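Long-range contact in D-alanyl-D-alanine carboxypeptidase (Mycobacterium tuberculosis H37Rv, PDB 4RYE), which acts as a serine-type D,D-carboxypeptidase that probably cleaves the terminal D-Ala-D-Ala of the peptidoglycan stem peptide during cell wall biogenesis: residues Q39-L52 and S150-F162. Residues are numbered along the deposited sequence; the frame is centred on the assembly and turned at random.
Sequences QNVAHPPASTIKVL and SGASTAHDLVVIF
His43 and Ser153 pair as a single antiparallel bridge, N to O in both directions: His43 N gives to Ser153 O at 3.0 Å and Ser153 N to His43 O at 2.8 Å. Beside it the compact ring of Pro45 lays its CD 3.6 Å from Ala152 N. Thr154 is the N-cap of helix 155-166. With OG1 set between its backbone N and carbonyl carbon (chi1 63°), it accepts from Asp157 N, while its methyl CG2 lies 3.5 Å from Asn40 O. Two residues on, His156 N bonds to Gln39 O in the carbonyl plane, and Asn40 OD1 comes obliquely to 3.4 Å from His156 CB, amide and ring planes 66° apart. That ring's ND1 donates in plane to Asp157 OD1; NE2 is hydrogen-bonded to Leu269 OXT, the terminal carboxylate.

In this S11 peptidase of beta-lactamase-like fold, the contact joins helix 155-166 to the SxxK segment with Ser47, the inferred acylated nucleophile. Thr48, next to it, donates from OG1 to Pro45 O, which also accepts from Thr48 N and bonds Thr218; OG1 lies 3.6 Å from Leu158 CD2, the side chains crossing at about a right angle. Deeper, the branched Val51 touches both Ile161 CG2 (3.9 Å) and Phe162 CD1 with CG1, crossing Phe162 about perpendicularly.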
ATOM      1  N   GLN A  39     -16.111  -4.994  -3.049  1.00 18.08           N
ATOM      2  CA  GLN A  39     -14.944  -4.970  -2.176  1.00 17.29           C
ATOM      3  C   GLN A  39     -14.336  -6.349  -1.870  1.00 19.28           C
ATOM      4  O   GLN A  39     -13.250  -6.429  -1.311  1.00 18.23           O
ATOM      5  CB  GLN A  39     -15.253  -4.216  -0.874  1.00 20.38           C
ATOM      6  CG  GLN A  39     -16.335  -4.847  -0.023  1.00 23.45           C
ATOM      7  CD  GLN A  39     -17.691  -4.192  -0.245  1.00 39.41           C
ATOM      8  OE1 GLN A  39     -18.119  -3.971  -1.391  1.00 37.96           O
ATOM      9  NE2 GLN A  39     -18.370  -3.865   0.852  1.00 38.28           N
ATOM     10  N   ASN A  40     -15.029  -7.431  -2.220  1.00 20.61           N
ATOM     11  CA  ASN A  40     -14.477  -8.772  -2.023  1.00 21.09           C
ATOM     12  C   ASN A  40     -14.077  -9.461  -3.333  1.00 22.81           C
ATOM     13  O   ASN A  40     -13.776 -10.654  -3.347  1.00 24.65           O
ATOM     14  CB  ASN A  40     -15.462  -9.662  -1.256  1.00 21.14           C
ATOM     15  CG  ASN A  40     -15.819  -9.097   0.109  1.00 24.54           C
ATOM     16  OD1 ASN A  40     -14.950  -8.646   0.854  1.00 20.62           O
ATOM     17  ND2 ASN A  40     -17.104  -9.098   0.428  1.00 27.48           N
ATOM     18  N   VAL A  41     -14.084  -8.712  -4.432  1.00 19.42           N
ATOM     19  CA  VAL A  41     -13.701  -9.270  -5.729  1.00 21.54           C
ATOM     20  C   VAL A  41     -12.179  -9.206  -5.882  1.00 20.55           C
ATOM     21  O   VAL A  41     -11.580  -8.140  -5.700  1.00 18.98           O
ATOM     22  CB  VAL A  41     -14.404  -8.524  -6.889  1.00 21.28           C
ATOM     23  CG1 VAL A  41     -13.825  -8.945  -8.235  1.00 28.14           C
ATOM     24  CG2 VAL A  41     -15.911  -8.775  -6.847  1.00 21.06           C
ATOM     25  N   ALA A  42     -11.551 -10.340  -6.205  1.00 20.10           N
ATOM     26  CA  ALA A  42     -10.087 -10.414  -6.278  1.00 18.10           C
ATOM     27  C   ALA A  42      -9.529  -9.815  -7.564  1.00 22.62           C
ATOM     28  O   ALA A  42     -10.033 -10.075  -8.656  1.00 24.84           O
ATOM     29  CB  ALA A  42      -9.598 -11.866  -6.117  1.00 17.28           C
ATOM     30  N   HIS A  43      -8.481  -9.012  -7.413  1.00 19.34           N
ATOM     31  CA  HIS A  43      -7.739  -8.434  -8.535  1.00 19.16           C
ATOM     32  C   HIS A  43      -6.267  -8.407  -8.131  1.00 17.38           C
ATOM     33  O   HIS A  43      -5.946  -8.523  -6.949  1.00 17.14           O
ATOM     34  CB  HIS A  43      -8.220  -7.006  -8.846  1.00 20.41           C
ATOM     35  CG  HIS A  43      -9.588  -6.940  -9.449  1.00 23.02           C
ATOM     36  ND1 HIS A  43      -9.867  -7.393 -10.724  1.00 23.80           N
ATOM     37  CD2 HIS A  43     -10.760  -6.469  -8.953  1.00 24.81           C
ATOM     38  CE1 HIS A  43     -11.149  -7.203 -10.985  1.00 26.84           C
ATOM     39  NE2 HIS A  43     -11.714  -6.647  -9.927  1.00 25.32           N
ATOM     40  N   PRO A  44      -5.364  -8.284  -9.109  1.00 18.27           N
ATOM     41  CA  PRO A  44      -3.942  -8.164  -8.761  1.00 20.96           C
ATOM     42  C   PRO A  44      -3.691  -6.876  -7.984  1.00 15.72           C
ATOM     43  O   PRO A  44      -4.286  -5.846  -8.309  1.00 18.94           O
ATOM     44  CB  PRO A  44      -3.250  -8.116 -10.130  1.00 22.48           C
ATOM     45  CG  PRO A  44      -4.223  -8.846 -11.063  1.00 20.96           C
ATOM     46  CD  PRO A  44      -5.580  -8.432 -10.560  1.00 22.32           C
ATOM     47  N   PRO A  45      -2.834  -6.936  -6.958  1.00 21.66           N
ATOM     48  CA  PRO A  45      -2.608  -5.782  -6.087  1.00 14.39           C
ATOM     49  C   PRO A  45      -1.523  -4.817  -6.563  1.00 16.72           C
ATOM     50  O   PRO A  45      -1.488  -3.682  -6.082  1.00 20.38           O
ATOM     51  CB  PRO A  45      -2.155  -6.438  -4.786  1.00 16.63           C
ATOM     52  CG  PRO A  45      -1.411  -7.665  -5.238  1.00 20.82           C
ATOM     53  CD  PRO A  45      -2.233  -8.169  -6.411  1.00 22.28           C
ATOM     54  N   ALA A  46      -0.661  -5.248  -7.484  1.00 19.98           N
ATOM     55  CA  ALA A  46       0.537  -4.481  -7.817  1.00 19.28           C
ATOM     56  C   ALA A  46       1.248  -4.051  -6.530  1.00 17.76           C
ATOM     57  O   ALA A  46       1.255  -4.792  -5.549  1.00 20.10           O
ATOM     58  CB  ALA A  46       0.197  -3.268  -8.687  1.00 22.09           C
ATOM     59  N   SER A  47       1.812  -2.844  -6.530  1.00 18.26           N
ATOM     60  CA  SER A  47       2.680  -2.390  -5.438  1.00 17.00           C
ATOM     61  C   SER A  47       1.972  -2.164  -4.100  1.00 15.53           C
ATOM     62  O   SER A  47       2.636  -1.934  -3.093  1.00 18.46           O
ATOM     63  CB  SER A  47       3.438  -1.113  -5.839  1.00 21.35           C
ATOM     64  OG  SER A  47       4.582  -1.404  -6.624  1.00 29.25           O
ATOM     65  N   THR A  48       0.644  -2.215  -4.064  1.00 16.73           N
ATOM     66  CA  THR A  48      -0.020  -2.151  -2.758  1.00 15.65           C
ATOM     67  C   THR A  48       0.426  -3.308  -1.867  1.00 17.46           C
ATOM     68  O   THR A  48       0.438  -3.192  -0.640  1.00 15.31           O
ATOM     69  CB  THR A  48      -1.557  -2.141  -2.858  1.00 17.74           C
ATOM     70  OG1 THR A  48      -2.012  -3.335  -3.516  1.00 16.68           O
ATOM     71  CG2 THR A  48      -2.037  -0.895  -3.593  1.00 17.93           C
ATOM     72  N   ILE A  49       0.810  -4.421  -2.489  1.00 19.31           N
ATOM     73  CA  ILE A  49       1.275  -5.585  -1.741  1.00 16.82           C
ATOM     74  C   ILE A  49       2.589  -5.301  -1.005  1.00 16.34           C
ATOM     75  O   ILE A  49       2.955  -6.029  -0.084  1.00 16.97           O
ATOM     76  CB  ILE A  49       1.414  -6.837  -2.644  1.00 17.41           C
ATOM     77  CG1 ILE A  49       1.105  -8.118  -1.860  1.00 21.00           C
ATOM     78  CG2 ILE A  49       2.805  -6.923  -3.250  1.00 17.30           C
ATOM     79  CD1 ILE A  49      -0.319  -8.212  -1.353  1.00 19.06           C
ATOM     80  N   LYS A  50       3.289  -4.230  -1.383  1.00 13.14           N
ATOM     81  CA  LYS A  50       4.493  -3.831  -0.640  1.00 17.86           C
ATOM     82  C   LYS A  50       4.189  -3.488   0.818  1.00 18.66           C
ATOM     83  O   LYS A  50       5.069  -3.559   1.669  1.00 15.22           O
ATOM     84  CB  LYS A  50       5.207  -2.653  -1.321  1.00 13.81           C
ATOM     85  CG  LYS A  50       5.908  -3.004  -2.642  1.00 14.98           C
ATOM     86  CD  LYS A  50       6.554  -1.750  -3.230  1.00 16.35           C
ATOM     87  CE  LYS A  50       7.510  -2.061  -4.378  1.00 17.23           C
ATOM     88  NZ  LYS A  50       6.775  -2.286  -5.642  1.00 20.92           N
ATOM     89  N   VAL A  51       2.953  -3.104   1.112  1.00 14.74           N
ATOM     90  CA  VAL A  51       2.557  -2.864   2.502  1.00 11.01           C
ATOM     91  C   VAL A  51       2.639  -4.159   3.313  1.00 14.21           C
ATOM     92  O   VAL A  51       3.073  -4.169   4.474  1.00 14.65           O
ATOM     93  CB  VAL A  51       1.123  -2.283   2.591  1.00 17.57           C
ATOM     94  CG1 VAL A  51       0.716  -2.082   4.046  1.00 19.98           C
ATOM     95  CG2 VAL A  51       1.025  -0.959   1.826  1.00 14.08           C
ATOM     96  N   LEU A  52       2.211  -5.254   2.707  1.00 12.27           N
ATOM     97  CA  LEU A  52       2.314  -6.562   3.337  1.00 14.65           C
ATOM     98  C   LEU A  52       3.778  -6.968   3.540  1.00 15.25           C
ATOM     99  O   LEU A  52       4.133  -7.535   4.568  1.00 14.08           O
ATOM    100  CB  LEU A  52       1.579  -7.599   2.492  1.00 17.80           C
ATOM    101  CG  LEU A  52       1.420  -8.993   3.090  1.00 20.69           C
ATOM    102  CD1 LEU A  52       0.710  -8.893   4.436  1.00 15.90           C
ATOM    103  CD2 LEU A  52       0.656  -9.889   2.121  1.00 19.30           C
ATOM    104  N   SER A 150       0.111 -13.056 -11.168  1.00 25.73           N
ATOM    105  CA  SER A 150       0.000 -11.644 -10.794  1.00 26.63           C
ATOM    106  C   SER A 150      -0.292 -11.466  -9.314  1.00 26.17           C
ATOM    107  O   SER A 150      -0.103 -10.378  -8.759  1.00 27.32           O
ATOM    108  CB  SER A 150      -1.106 -10.954 -11.604  1.00 29.21           C
ATOM    109  OG  SER A 150      -0.808 -10.963 -12.990  1.00 37.93           O
ATOM    110  N   GLY A 151      -0.770 -12.526  -8.676  1.00 17.79           N
ATOM    111  CA  GLY A 151      -1.168 -12.431  -7.281  1.00 16.66           C
ATOM    112  C   GLY A 151      -2.572 -11.864  -7.181  1.00 18.66           C
ATOM    113  O   GLY A 151      -3.216 -11.567  -8.203  1.00 16.54           O
ATOM    114  N   ALA A 152      -3.050 -11.695  -5.952  1.00 15.70           N
ATOM    115  CA  ALA A 152      -4.427 -11.296  -5.740  1.00 17.38           C
ATOM    116  C   ALA A 152      -4.601 -10.616  -4.406  1.00 16.93           C
ATOM    117  O   ALA A 152      -3.945 -10.968  -3.429  1.00 17.73           O
ATOM    118  CB  ALA A 152      -5.345 -12.510  -5.811  1.00 19.29           C
ATOM    119  N   SER A 153      -5.503  -9.641  -4.374  1.00 18.41           N
ATOM    120  CA  SER A 153      -6.046  -9.151  -3.108  1.00 17.97           C
ATOM    121  C   SER A 153      -7.432  -8.582  -3.381  1.00 20.98           C
ATOM    122  O   SER A 153      -7.924  -8.649  -4.509  1.00 17.10           O
ATOM    123  CB  SER A 153      -5.126  -8.100  -2.467  1.00 17.70           C
ATOM    124  OG  SER A 153      -5.516  -7.868  -1.110  1.00 15.24           O
ATOM    125  N   THR A 154      -8.070  -8.032  -2.355  1.00 17.35           N
ATOM    126  CA  THR A 154      -9.383  -7.419  -2.525  1.00 17.94           C
ATOM    127  C   THR A 154      -9.313  -6.075  -1.834  1.00 17.12           C
ATOM    128  O   THR A 154      -8.414  -5.853  -1.010  1.00 15.57           O
ATOM    129  CB  THR A 154     -10.510  -8.265  -1.897  1.00 21.14           C
ATOM    130  OG1 THR A 154     -10.307  -8.365  -0.479  1.00 16.75           O
ATOM    131  CG2 THR A 154     -10.544  -9.679  -2.515  1.00 16.99           C
ATOM    132  N   ALA A 155     -10.230  -5.174  -2.170  1.00 15.19           N
ATOM    133  CA  ALA A 155     -10.288  -3.879  -1.497  1.00 16.68           C
ATOM    134  C   ALA A 155     -10.419  -4.080   0.014  1.00 13.52           C
ATOM    135  O   ALA A 155      -9.744  -3.421   0.808  1.00 13.36           O
ATOM    136  CB  ALA A 155     -11.452  -3.043  -2.041  1.00 17.01           C
ATOM    137  N   HIS A 156     -11.275  -5.018   0.403  1.00 13.85           N
ATOM    138  CA  HIS A 156     -11.429  -5.391   1.807  1.00 15.41           C
ATOM    139  C   HIS A 156     -10.111  -5.850   2.431  1.00 15.72           C
ATOM    140  O   HIS A 156      -9.697  -5.328   3.475  1.00 14.50           O
ATOM    141  CB  HIS A 156     -12.503  -6.479   1.952  1.00 14.76           C
ATOM    142  CG  HIS A 156     -12.542  -7.108   3.307  1.00 19.02           C
ATOM    143  ND1 HIS A 156     -11.683  -8.124   3.686  1.00 23.35           N
ATOM    144  CD2 HIS A 156     -13.337  -6.870   4.379  1.00 23.70           C
ATOM    145  CE1 HIS A 156     -11.951  -8.483   4.929  1.00 26.44           C
ATOM    146  NE2 HIS A 156     -12.950  -7.742   5.371  1.00 25.31           N
ATOM    147  N   ASP A 157      -9.441  -6.825   1.818  1.00 12.61           N
ATOM    148  CA  ASP A 157      -8.166  -7.277   2.380  1.00 16.37           C
ATOM    149  C   ASP A 157      -7.102  -6.179   2.423  1.00 18.21           C
ATOM    150  O   ASP A 157      -6.302  -6.127   3.357  1.00 14.17           O
ATOM    151  CB  ASP A 157      -7.606  -8.483   1.617  1.00 15.01           C
ATOM    152  CG  ASP A 157      -8.336  -9.768   1.937  1.00 22.21           C
ATOM    153  OD1 ASP A 157      -9.417  -9.698   2.561  1.00 19.03           O
ATOM    154  OD2 ASP A 157      -7.834 -10.854   1.550  1.00 21.69           O
ATOM    155  N   LEU A 158      -7.066  -5.318   1.406  1.00 16.46           N
ATOM    156  CA  LEU A 158      -6.076  -4.242   1.400  1.00 15.81           C
ATOM    157  C   LEU A 158      -6.226  -3.315   2.617  1.00 13.91           C
ATOM    158  O   LEU A 158      -5.230  -2.949   3.235  1.00 15.61           O
ATOM    159  CB  LEU A 158      -6.103  -3.443   0.080  1.00 12.49           C
ATOM    160  CG  LEU A 158      -5.557  -4.165  -1.155  1.00 16.17           C
ATOM    161  CD1 LEU A 158      -5.619  -3.245  -2.387  1.00 17.79           C
ATOM    162  CD2 LEU A 158      -4.126  -4.628  -0.910  1.00 18.73           C
ATOM    163  N   VAL A 159      -7.451  -2.939   2.967  1.00 14.69           N
ATOM    164  CA  VAL A 159      -7.633  -2.057   4.127  1.00 17.13           C
ATOM    165  C   VAL A 159      -7.381  -2.801   5.433  1.00 15.00           C
ATOM    166  O   VAL A 159      -6.942  -2.209   6.410  1.00 16.67           O
ATOM    167  CB  VAL A 159      -8.999  -1.302   4.148  1.00 14.96           C
ATOM    168  CG1 VAL A 159      -9.150  -0.439   2.902  1.00 14.50           C
ATOM    169  CG2 VAL A 159     -10.196  -2.249   4.298  1.00 13.93           C
ATOM    170  N   VAL A 160      -7.651  -4.100   5.444  1.00 12.88           N
ATOM    171  CA  VAL A 160      -7.336  -4.916   6.606  1.00 12.67           C
ATOM    172  C   VAL A 160      -5.827  -4.935   6.806  1.00 13.11           C
ATOM    173  O   VAL A 160      -5.317  -4.790   7.929  1.00 13.15           O
ATOM    174  CB  VAL A 160      -7.896  -6.348   6.438  1.00 12.68           C
ATOM    175  CG1 VAL A 160      -7.311  -7.297   7.493  1.00 15.79           C
ATOM    176  CG2 VAL A 160      -9.438  -6.319   6.517  1.00 13.25           C
ATOM    177  N   ILE A 161      -5.098  -5.096   5.713  1.00 11.87           N
ATOM    178  CA  ILE A 161      -3.637  -5.123   5.795  1.00 11.62           C
ATOM    179  C   ILE A 161      -3.095  -3.741   6.163  1.00 18.54           C
ATOM    180  O   ILE A 161      -2.206  -3.616   7.012  1.00 13.16           O
ATOM    181  CB  ILE A 161      -3.026  -5.625   4.460  1.00 11.41           C
ATOM    182  CG1 ILE A 161      -3.231  -7.140   4.341  1.00 14.31           C
ATOM    183  CG2 ILE A 161      -1.539  -5.285   4.363  1.00 12.78           C
ATOM    184  CD1 ILE A 161      -3.206  -7.683   2.908  1.00 15.90           C
ATOM    185  N   PHE A 162      -3.643  -2.696   5.549  1.00 12.41           N
ATOM    186  CA  PHE A 162      -3.185  -1.343   5.845  1.00 13.12           C
ATOM    187  C   PHE A 162      -3.472  -0.914   7.285  1.00 12.59           C
ATOM    188  O   PHE A 162      -2.717  -0.148   7.892  1.00 15.38           O
ATOM    189  CB  PHE A 162      -3.816  -0.339   4.890  1.00 13.29           C
ATOM    190  CG  PHE A 162      -3.012   0.917   4.742  1.00 16.60           C
ATOM    191  CD1 PHE A 162      -1.895   0.939   3.928  1.00 18.69           C
ATOM    192  CD2 PHE A 162      -3.367   2.073   5.419  1.00 15.99           C
ATOM    193  CE1 PHE A 162      -1.139   2.099   3.784  1.00 19.30           C
ATOM    194  CE2 PHE A 162      -2.616   3.241   5.286  1.00 19.24           C
ATOM    195  CZ  PHE A 162      -1.499   3.250   4.465  1.00 16.72           C
TER
HETATM  196  O   HOH W   1     -12.288  -9.863   0.485  1.00 18.87           O
HETATM  197  O   HOH W   2     -12.010  -5.790  -4.514  1.00 16.62           O
HETATM  198  O   HOH W   3       0.336  -7.618  -8.852  1.00 23.06           O